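Local coordinates for protein Apc35852 (Geobacillus stearothermophilus, PDB 1U9C) that is of unknown function but belongs to the DJ-1/PfpI family, in which chaperone and cysteine protease activities have been described, at residues S5-M10 / F38-D44; T24-E30 / P96-G100; G187-F193 / Q204-S208. One frame throughout, in Å; residues are numbered along the deposited sequence.

Interaction 1: residues S5-M10 / F38-D44; sequences SKRVLM and FQEKGYD
R7 and D44 pair side by side where two neighbouring parallel strands, 7-12 and 44-49, meet in a beta-alpha-beta crossover whose linking helix, 28-40, ends close by. The backbone ladder straddles R7: D44 N gives its hydrogen to K6 O (2.9 Å), and V8 N gives its own to D44 O (3.0 Å). On the face of the sheet that R7 and D44 share, the R7 chain bends at CG-CD (chi3 65°) and brings NE to D44 OD2 at 3.0 Å. This salt bridge enters well above the carboxylate plane, 54° out of it, and a water joins R7 NH2 to D44 OD1, so both carboxylate oxygens are engaged. R7 NH1 also bonds G89 O, and the guanidinium meets F90 in a cation-pi contact. A leucine here has no guanidinium, and D44 would probably be left without its charged mate and G89 O without this donor. V8 and M10 point the other way, into an apolar layer. V8 divides its two methyls between two rings, CG1 touching F38 CE2 at 3.9 Å and CG2 meeting the Y43 ring obliquely at CD2, while M10 SD comes to the edge of the F38 ring in a Met-aromatic contact. K6 CB leans obliquely on the Y43 ring, but its amine departs to R223 O. Further out, helix 209-221 backs F38 and Y43. A Schellman motif turns the chain from the linking helix toward strand 44-49, with positive phi at G42, and K41 CB sits 3.7 Å above the centre of the Y43 ring.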
# COMPACT_ATOMS: atom_id res chain seq x y z
N SER A 5 -3.02 -19.76 -11.49
CA SER A 5 -3.39 -18.40 -11.23
C SER A 5 -2.27 -17.51 -10.74
O SER A 5 -1.36 -17.95 -10.08
CB SER A 5 -4.46 -18.36 -10.15
OG SER A 5 -3.93 -18.80 -8.92
N LYS A 6 -2.38 -16.26 -11.09
CA LYS A 6 -1.49 -15.24 -10.54
C LYS A 6 -1.68 -15.16 -9.03
O LYS A 6 -2.76 -15.43 -8.48
CB LYS A 6 -1.84 -13.92 -11.20
CG LYS A 6 -1.60 -13.85 -12.71
CD LYS A 6 -0.11 -13.89 -13.05
CE LYS A 6 0.16 -13.81 -14.57
NZ LYS A 6 1.55 -14.09 -14.90
N ARG A 7 -0.62 -14.72 -8.38
CA ARG A 7 -0.54 -14.65 -6.93
C ARG A 7 -0.20 -13.24 -6.53
O ARG A 7 0.72 -12.61 -7.05
CB ARG A 7 0.52 -15.59 -6.37
CG ARG A 7 0.38 -17.09 -6.69
CD ARG A 7 1.35 -17.97 -5.94
NE ARG A 7 1.11 -17.97 -4.49
CZ ARG A 7 2.04 -17.92 -3.52
NH1 ARG A 7 3.35 -17.81 -3.74
NH2 ARG A 7 1.62 -17.95 -2.25
N VAL A 8 -0.94 -12.72 -5.58
CA VAL A 8 -0.81 -11.35 -5.07
C VAL A 8 -0.50 -11.39 -3.58
O VAL A 8 -1.20 -12.04 -2.82
CB VAL A 8 -2.05 -10.47 -5.33
CG1 VAL A 8 -1.86 -9.09 -4.81
CG2 VAL A 8 -2.38 -10.45 -6.81
N LEU A 9 0.54 -10.67 -3.18
CA LEU A 9 0.89 -10.49 -1.77
C LEU A 9 0.34 -9.14 -1.32
O LEU A 9 0.68 -8.12 -1.90
CB LEU A 9 2.41 -10.50 -1.60
CG LEU A 9 2.93 -10.20 -0.20
CD1 LEU A 9 2.52 -11.28 0.78
CD2 LEU A 9 4.44 -10.02 -0.25
N MET A 10 -0.50 -9.13 -0.29
CA MET A 10 -0.97 -7.86 0.29
C MET A 10 -0.35 -7.64 1.64
O MET A 10 -0.29 -8.63 2.40
CB MET A 10 -2.49 -7.87 0.41
CG MET A 10 -3.18 -8.04 -0.96
SD MET A 10 -4.99 -7.85 -0.92
CE MET A 10 -5.14 -6.08 -0.76
N PHE A 38 -9.24 -8.76 -6.46
CA PHE A 38 -8.32 -9.86 -6.75
C PHE A 38 -8.96 -11.24 -6.57
O PHE A 38 -8.75 -12.14 -7.38
CB PHE A 38 -7.05 -9.71 -5.89
CG PHE A 38 -6.28 -8.43 -6.11
CD1 PHE A 38 -6.22 -7.80 -7.33
CD2 PHE A 38 -5.62 -7.85 -5.05
CE1 PHE A 38 -5.52 -6.64 -7.51
CE2 PHE A 38 -4.93 -6.68 -5.23
CZ PHE A 38 -4.88 -6.08 -6.46
N GLN A 39 -9.74 -11.40 -5.51
CA GLN A 39 -10.48 -12.66 -5.33
C GLN A 39 -11.43 -12.90 -6.51
O GLN A 39 -11.49 -14.06 -6.99
CB GLN A 39 -11.25 -12.61 -4.00
CG GLN A 39 -10.38 -12.70 -2.81
CD GLN A 39 -9.70 -14.03 -2.71
OE1 GLN A 39 -8.48 -14.13 -2.65
NE2 GLN A 39 -10.49 -15.07 -2.80
N GLU A 40 -12.14 -11.87 -7.02
CA GLU A 40 -13.09 -12.01 -8.18
C GLU A 40 -12.37 -12.47 -9.41
O GLU A 40 -12.95 -13.14 -10.28
CB GLU A 40 -13.76 -10.64 -8.49
CG GLU A 40 -14.87 -10.21 -7.53
CD GLU A 40 -15.30 -8.73 -7.65
OE1 GLU A 40 -14.61 -7.83 -8.22
OE2 GLU A 40 -16.39 -8.40 -7.12
N LYS A 41 -11.14 -12.08 -9.60
CA LYS A 41 -10.38 -12.48 -10.74
C LYS A 41 -9.82 -13.88 -10.60
O LYS A 41 -9.21 -14.41 -11.55
CB LYS A 41 -9.18 -11.54 -10.97
CG LYS A 41 -9.50 -10.22 -11.57
CD LYS A 41 -10.09 -10.32 -13.01
CE LYS A 41 -9.14 -10.84 -14.05
NZ LYS A 41 -9.80 -10.80 -15.43
N GLY A 42 -9.95 -14.48 -9.42
CA GLY A 42 -9.44 -15.81 -9.18
C GLY A 42 -7.99 -15.89 -8.78
O GLY A 42 -7.38 -16.95 -8.84
N TYR A 43 -7.42 -14.77 -8.36
CA TYR A 43 -6.07 -14.78 -7.93
C TYR A 43 -5.89 -15.44 -6.57
O TYR A 43 -6.82 -15.47 -5.74
CB TYR A 43 -5.52 -13.35 -7.86
CG TYR A 43 -5.52 -12.58 -9.16
CD1 TYR A 43 -5.50 -13.20 -10.42
CD2 TYR A 43 -5.49 -11.19 -9.12
CE1 TYR A 43 -5.46 -12.43 -11.60
CE2 TYR A 43 -5.46 -10.45 -10.26
CZ TYR A 43 -5.45 -11.05 -11.50
OH TYR A 43 -5.42 -10.31 -12.67
N ASP A 44 -4.70 -15.93 -6.33
CA ASP A 44 -4.28 -16.51 -5.03
C ASP A 44 -3.70 -15.36 -4.21
O ASP A 44 -2.58 -14.95 -4.47
CB ASP A 44 -3.23 -17.58 -5.27
CG ASP A 44 -2.67 -18.22 -3.99
OD1 ASP A 44 -3.23 -18.00 -2.90
OD2 ASP A 44 -1.67 -19.01 -4.02
O HOH W 1 -1.14 -17.69 -0.87

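Interaction 2: residues T24-E30 / P96-G100; sequences TGLWLEE and PGGHG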
# COMPACT_ATOMS: atom_id res chain seq x y z
N THR A 24 -4.58 5.21 15.05
CA THR A 24 -4.74 4.84 13.66
C THR A 24 -4.68 3.33 13.49
O THR A 24 -4.95 2.53 14.37
CB THR A 24 -3.72 5.62 12.88
OG1 THR A 24 -3.89 5.46 11.48
CG2 THR A 24 -2.27 5.28 13.25
N GLY A 25 -4.42 2.95 12.25
CA GLY A 25 -4.31 1.54 11.79
C GLY A 25 -4.44 1.50 10.28
O GLY A 25 -4.11 2.43 9.63
N LEU A 26 -4.87 0.35 9.78
CA LEU A 26 -5.16 0.16 8.36
C LEU A 26 -6.42 0.88 7.98
O LEU A 26 -7.42 0.88 8.72
CB LEU A 26 -5.39 -1.34 8.13
CG LEU A 26 -6.06 -1.73 6.82
CD1 LEU A 26 -5.25 -1.42 5.59
CD2 LEU A 26 -6.39 -3.22 6.89
N TRP A 27 -6.41 1.56 6.83
CA TRP A 27 -7.62 2.13 6.29
C TRP A 27 -8.39 1.01 5.57
O TRP A 27 -7.98 0.59 4.49
CB TRP A 27 -7.35 3.28 5.29
CG TRP A 27 -8.54 4.08 5.05
CD1 TRP A 27 -9.53 3.85 4.13
CD2 TRP A 27 -8.97 5.19 5.83
NE1 TRP A 27 -10.54 4.79 4.27
CE2 TRP A 27 -10.21 5.60 5.31
CE3 TRP A 27 -8.42 5.89 6.91
CZ2 TRP A 27 -10.90 6.67 5.85
CZ3 TRP A 27 -9.13 6.95 7.44
CH2 TRP A 27 -10.31 7.32 6.92
N LEU A 28 -9.45 0.55 6.18
CA LEU A 28 -10.11 -0.69 5.77
C LEU A 28 -10.38 -0.80 4.28
O LEU A 28 -10.02 -1.82 3.64
CB LEU A 28 -11.37 -0.91 6.61
CG LEU A 28 -12.14 -2.16 6.22
CD1 LEU A 28 -11.35 -3.47 6.34
CD2 LEU A 28 -13.40 -2.20 7.10
N GLU A 29 -10.96 0.21 3.66
CA GLU A 29 -11.36 0.09 2.27
C GLU A 29 -10.18 -0.20 1.38
O GLU A 29 -10.32 -0.81 0.30
CB GLU A 29 -12.07 1.41 1.80
CG GLU A 29 -12.39 1.48 0.32
CD GLU A 29 -13.04 2.75 -0.14
OE1 GLU A 29 -13.08 3.76 0.60
OE2 GLU A 29 -13.49 2.70 -1.31
N GLU A 30 -9.03 0.36 1.71
CA GLU A 30 -7.84 0.22 0.89
C GLU A 30 -7.31 -1.19 0.80
O GLU A 30 -6.56 -1.51 -0.12
CB GLU A 30 -6.77 1.19 1.35
CG GLU A 30 -7.17 2.65 1.10
CD GLU A 30 -6.28 3.65 1.72
OE1 GLU A 30 -5.24 3.34 2.20
OE2 GLU A 30 -6.76 4.84 1.70
N PRO A 96 -1.90 -1.45 0.94
CA PRO A 96 -2.89 -0.51 1.40
C PRO A 96 -2.27 0.48 2.38
O PRO A 96 -1.20 0.29 2.93
CB PRO A 96 -3.88 -1.42 2.12
CG PRO A 96 -3.69 -2.77 1.52
CD PRO A 96 -2.20 -2.81 1.37
N GLY A 97 -3.05 1.53 2.65
CA GLY A 97 -2.66 2.62 3.56
C GLY A 97 -3.28 2.63 4.93
O GLY A 97 -3.49 1.60 5.57
N GLY A 98 -3.60 3.84 5.37
CA GLY A 98 -3.83 4.19 6.75
C GLY A 98 -2.58 4.89 7.27
O GLY A 98 -1.48 4.50 6.96
N HIS A 99 -2.77 5.80 8.24
CA HIS A 99 -1.61 6.48 8.84
C HIS A 99 -0.69 5.55 9.59
O HIS A 99 0.46 5.91 9.73
CB HIS A 99 -2.05 7.63 9.76
CG HIS A 99 -2.41 8.91 9.05
ND1 HIS A 99 -3.71 9.29 8.89
CD2 HIS A 99 -1.65 9.90 8.53
CE1 HIS A 99 -3.75 10.45 8.25
NE2 HIS A 99 -2.51 10.86 8.05
N GLY A 100 -1.16 4.37 10.02
CA GLY A 100 -0.29 3.40 10.69
C GLY A 100 0.92 3.10 9.87
O GLY A 100 2.01 2.93 10.41
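E30 reaches across to the backbone of G97 with a nearly straight side chain. Its CG stands anti to the carbonyl carbon (chi1 -67°) and the chain is extended beyond, which puts OE1 at 2.9 Å from G97 N in a bent, weak hydrogen bond. L26 starts out away from the loop, but the turn at chi2 (66°) brings CD1 back to 3.7 Å from P96 CB, where it also touches G97 O. The backbone of W27 carries a straighter bond, W27 N to G97 O at 3.2 Å, although the donor stands well above the carbonyl plane. W27 CB lies against G98 while its indole swings off toward S61 and P206. The 96-100 loop follows the C-terminal end of strand 92-95 in the DJ-1/PfpI fold and borders the site of the oxidised cysteine, a sulfinate at position 129. G98 N donates to an oxygen of that sulfinate, a placing consistent with an oxyanion-binding role as in other members of the Glutaminase I clan. Glycines suit this close approach: a side chain on G97 would collide with E30 OE1, and one on G98 would run into G25 O and W27 N. At the far end, T24 has OG1 anti to its own nitrogen (chi1 -173°), set 3.3 Å from H99 CB and bonded outward to D58. H99 and T24 cross at about a right angle, the imidazole turning away to E160 through NE2 and meeting the ring of H130. Against P96 CB and CG, E30 O is buried without a polar partner in the model, 3.5 Å from P96 CB.

Interaction 3: residues G187-F193 / Q204-S208; sequences GGKWTDF and QNPQS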
# COMPACT_ATOMS: atom_id res chain seq x y z
N GLY A 187 -4.37 14.27 -8.33
CA GLY A 187 -5.64 14.81 -8.75
C GLY A 187 -6.21 15.61 -7.59
O GLY A 187 -5.56 15.80 -6.54
N GLY A 188 -7.44 16.06 -7.76
CA GLY A 188 -8.10 16.81 -6.71
C GLY A 188 -8.06 16.07 -5.39
O GLY A 188 -8.14 14.83 -5.36
N LYS A 189 -7.94 16.80 -4.28
CA LYS A 189 -8.00 16.16 -2.98
C LYS A 189 -9.25 15.28 -2.94
O LYS A 189 -10.30 15.65 -3.46
CB LYS A 189 -7.98 17.17 -1.82
CG LYS A 189 -9.01 18.29 -1.85
CD LYS A 189 -9.00 19.05 -0.54
CE LYS A 189 -9.78 20.33 -0.63
NZ LYS A 189 -9.80 21.05 0.68
N TRP A 190 -9.13 14.10 -2.36
CA TRP A 190 -10.25 13.18 -2.16
C TRP A 190 -10.97 12.71 -3.41
O TRP A 190 -12.12 12.29 -3.31
CB TRP A 190 -11.29 13.78 -1.18
CG TRP A 190 -10.70 14.46 -0.03
CD1 TRP A 190 -10.84 15.78 0.32
CD2 TRP A 190 -9.87 13.86 0.96
NE1 TRP A 190 -10.13 16.03 1.47
CE2 TRP A 190 -9.53 14.86 1.89
CE3 TRP A 190 -9.38 12.56 1.17
CZ2 TRP A 190 -8.72 14.62 2.99
CZ3 TRP A 190 -8.58 12.33 2.25
CH2 TRP A 190 -8.26 13.35 3.16
N THR A 191 -10.34 12.80 -4.58
CA THR A 191 -10.87 12.21 -5.79
C THR A 191 -10.08 10.98 -6.21
O THR A 191 -8.91 10.83 -5.84
CB THR A 191 -10.83 13.22 -6.97
OG1 THR A 191 -9.47 13.58 -7.28
CG2 THR A 191 -11.48 14.54 -6.59
N ASP A 192 -10.71 10.12 -7.00
CA ASP A 192 -10.10 8.92 -7.51
C ASP A 192 -9.02 9.34 -8.48
O ASP A 192 -9.31 9.88 -9.55
CB ASP A 192 -11.15 8.00 -8.16
CG ASP A 192 -10.54 6.82 -8.88
OD1 ASP A 192 -9.34 6.53 -8.66
OD2 ASP A 192 -11.18 6.15 -9.72
N PHE A 193 -7.80 9.08 -8.11
CA PHE A 193 -6.65 9.29 -8.94
C PHE A 193 -5.64 8.18 -8.71
O PHE A 193 -5.14 7.98 -7.59
CB PHE A 193 -5.99 10.64 -8.64
CG PHE A 193 -4.85 10.92 -9.56
CD1 PHE A 193 -5.08 11.27 -10.90
CD2 PHE A 193 -3.55 10.77 -9.14
CE1 PHE A 193 -4.03 11.47 -11.75
CE2 PHE A 193 -2.49 11.00 -10.01
CZ PHE A 193 -2.73 11.34 -11.32
N GLN A 204 -3.94 7.66 -4.84
CA GLN A 204 -3.81 8.84 -3.96
C GLN A 204 -4.50 8.75 -2.61
O GLN A 204 -4.02 9.27 -1.64
CB GLN A 204 -4.33 10.05 -4.73
CG GLN A 204 -3.99 11.38 -4.10
CD GLN A 204 -4.48 12.53 -4.92
OE1 GLN A 204 -4.36 12.50 -6.14
NE2 GLN A 204 -5.10 13.49 -4.27
N ASN A 205 -5.65 8.11 -2.57
CA ASN A 205 -6.50 8.19 -1.39
C ASN A 205 -7.52 7.04 -1.37
O ASN A 205 -7.53 6.20 -2.26
CB ASN A 205 -7.15 9.55 -1.37
CG ASN A 205 -7.79 9.83 -2.67
OD1 ASN A 205 -8.33 8.92 -3.25
ND2 ASN A 205 -7.66 11.05 -3.20
N PRO A 206 -8.39 6.97 -0.36
CA PRO A 206 -9.30 5.82 -0.27
C PRO A 206 -10.15 5.67 -1.48
O PRO A 206 -10.44 4.57 -1.91
CB PRO A 206 -10.13 6.13 1.00
CG PRO A 206 -9.29 6.95 1.80
CD PRO A 206 -8.48 7.82 0.84
N GLN A 207 -10.53 6.79 -2.07
CA GLN A 207 -11.34 6.82 -3.26
C GLN A 207 -10.64 6.27 -4.52
O GLN A 207 -11.29 6.05 -5.56
CB GLN A 207 -11.79 8.28 -3.55
CG GLN A 207 -12.66 8.95 -2.46
CD GLN A 207 -11.93 9.40 -1.19
OE1 GLN A 207 -10.71 9.52 -1.15
NE2 GLN A 207 -12.71 9.72 -0.15
N SER A 208 -9.33 6.06 -4.42
CA SER A 208 -8.52 5.49 -5.51
C SER A 208 -8.30 3.98 -5.39
O SER A 208 -7.54 3.42 -6.21
CB SER A 208 -7.17 6.17 -5.49
OG SER A 208 -7.31 7.59 -5.52
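Q204 lays its amide against the backbone of G187 and holds it by both ends. The side chain is fully stretched, with CG anti to the main-chain nitrogen (chi1 -167°), and OE1 accepts from G187 N at 2.8 Å along an almost linear bond, in the carbonyl plane and on a lone pair. NE2 returns a longer bond of 3.3 Å to G187 O, arriving from above that carbonyl's plane. OE1 also rests 3.5 Å from F193 CB, meeting obliquely a ring whose plane is 60° from the amide; G187 N lies over one face of that ring. The backbone of Q204 adds a further tie, Q204 N to F193 O at 3.0 Å, which carries the pairing of the hairpin strands 194-197 and 200-203 past their ends. W190 occupies the third position of a type II turn from G188 to T191 and takes the positive phi this demands. Its indole crosses Q207 obliquely, and the W190 carbonyl oxygen lies 3.5 Å from Q207 CG. Alongside, N205 ND2 donates to T191 O at 2.9 Å, and S208 OG accepts from F193 N at 3.0 Å. E159, on helix 157-163, collects W190 N and N205 ND2, and more weakly Q204 NE2, while E162 takes W190 NE1. Across the contact, side-chain amides and a hydroxyl grip backbone N-H and C=O groups. Bonded at both its oxygen and its nitrogen, the Q204 amide is unlikely to flip, since turning it over would set donor against donor and acceptor against acceptor at G187, and the donors converging on E159 would probably favour a negative charge on that carboxylate.

Interaction 2 is the deepest of the three, its centre about 9 Å from the centre of the chain, whereas interactions 1 and 3 are partly buried and lie further out. Helix 28-40 runs between the first two: its start takes part in interaction 2 and its end in interaction 1, and M10 CE meets P96 CG at 4.3 Å. Interaction 3 adjoins interaction 2 on another side, where P206 packs on W27 and E30, but does not touch interaction 1, their nearest atoms being about 10 Å apart. Their chemistry follows place: interaction 1 splits into a salt-bridged and an apolar side, interaction 2 relies on glycine backbone, and interaction 3 on side-chain amides tying loops together.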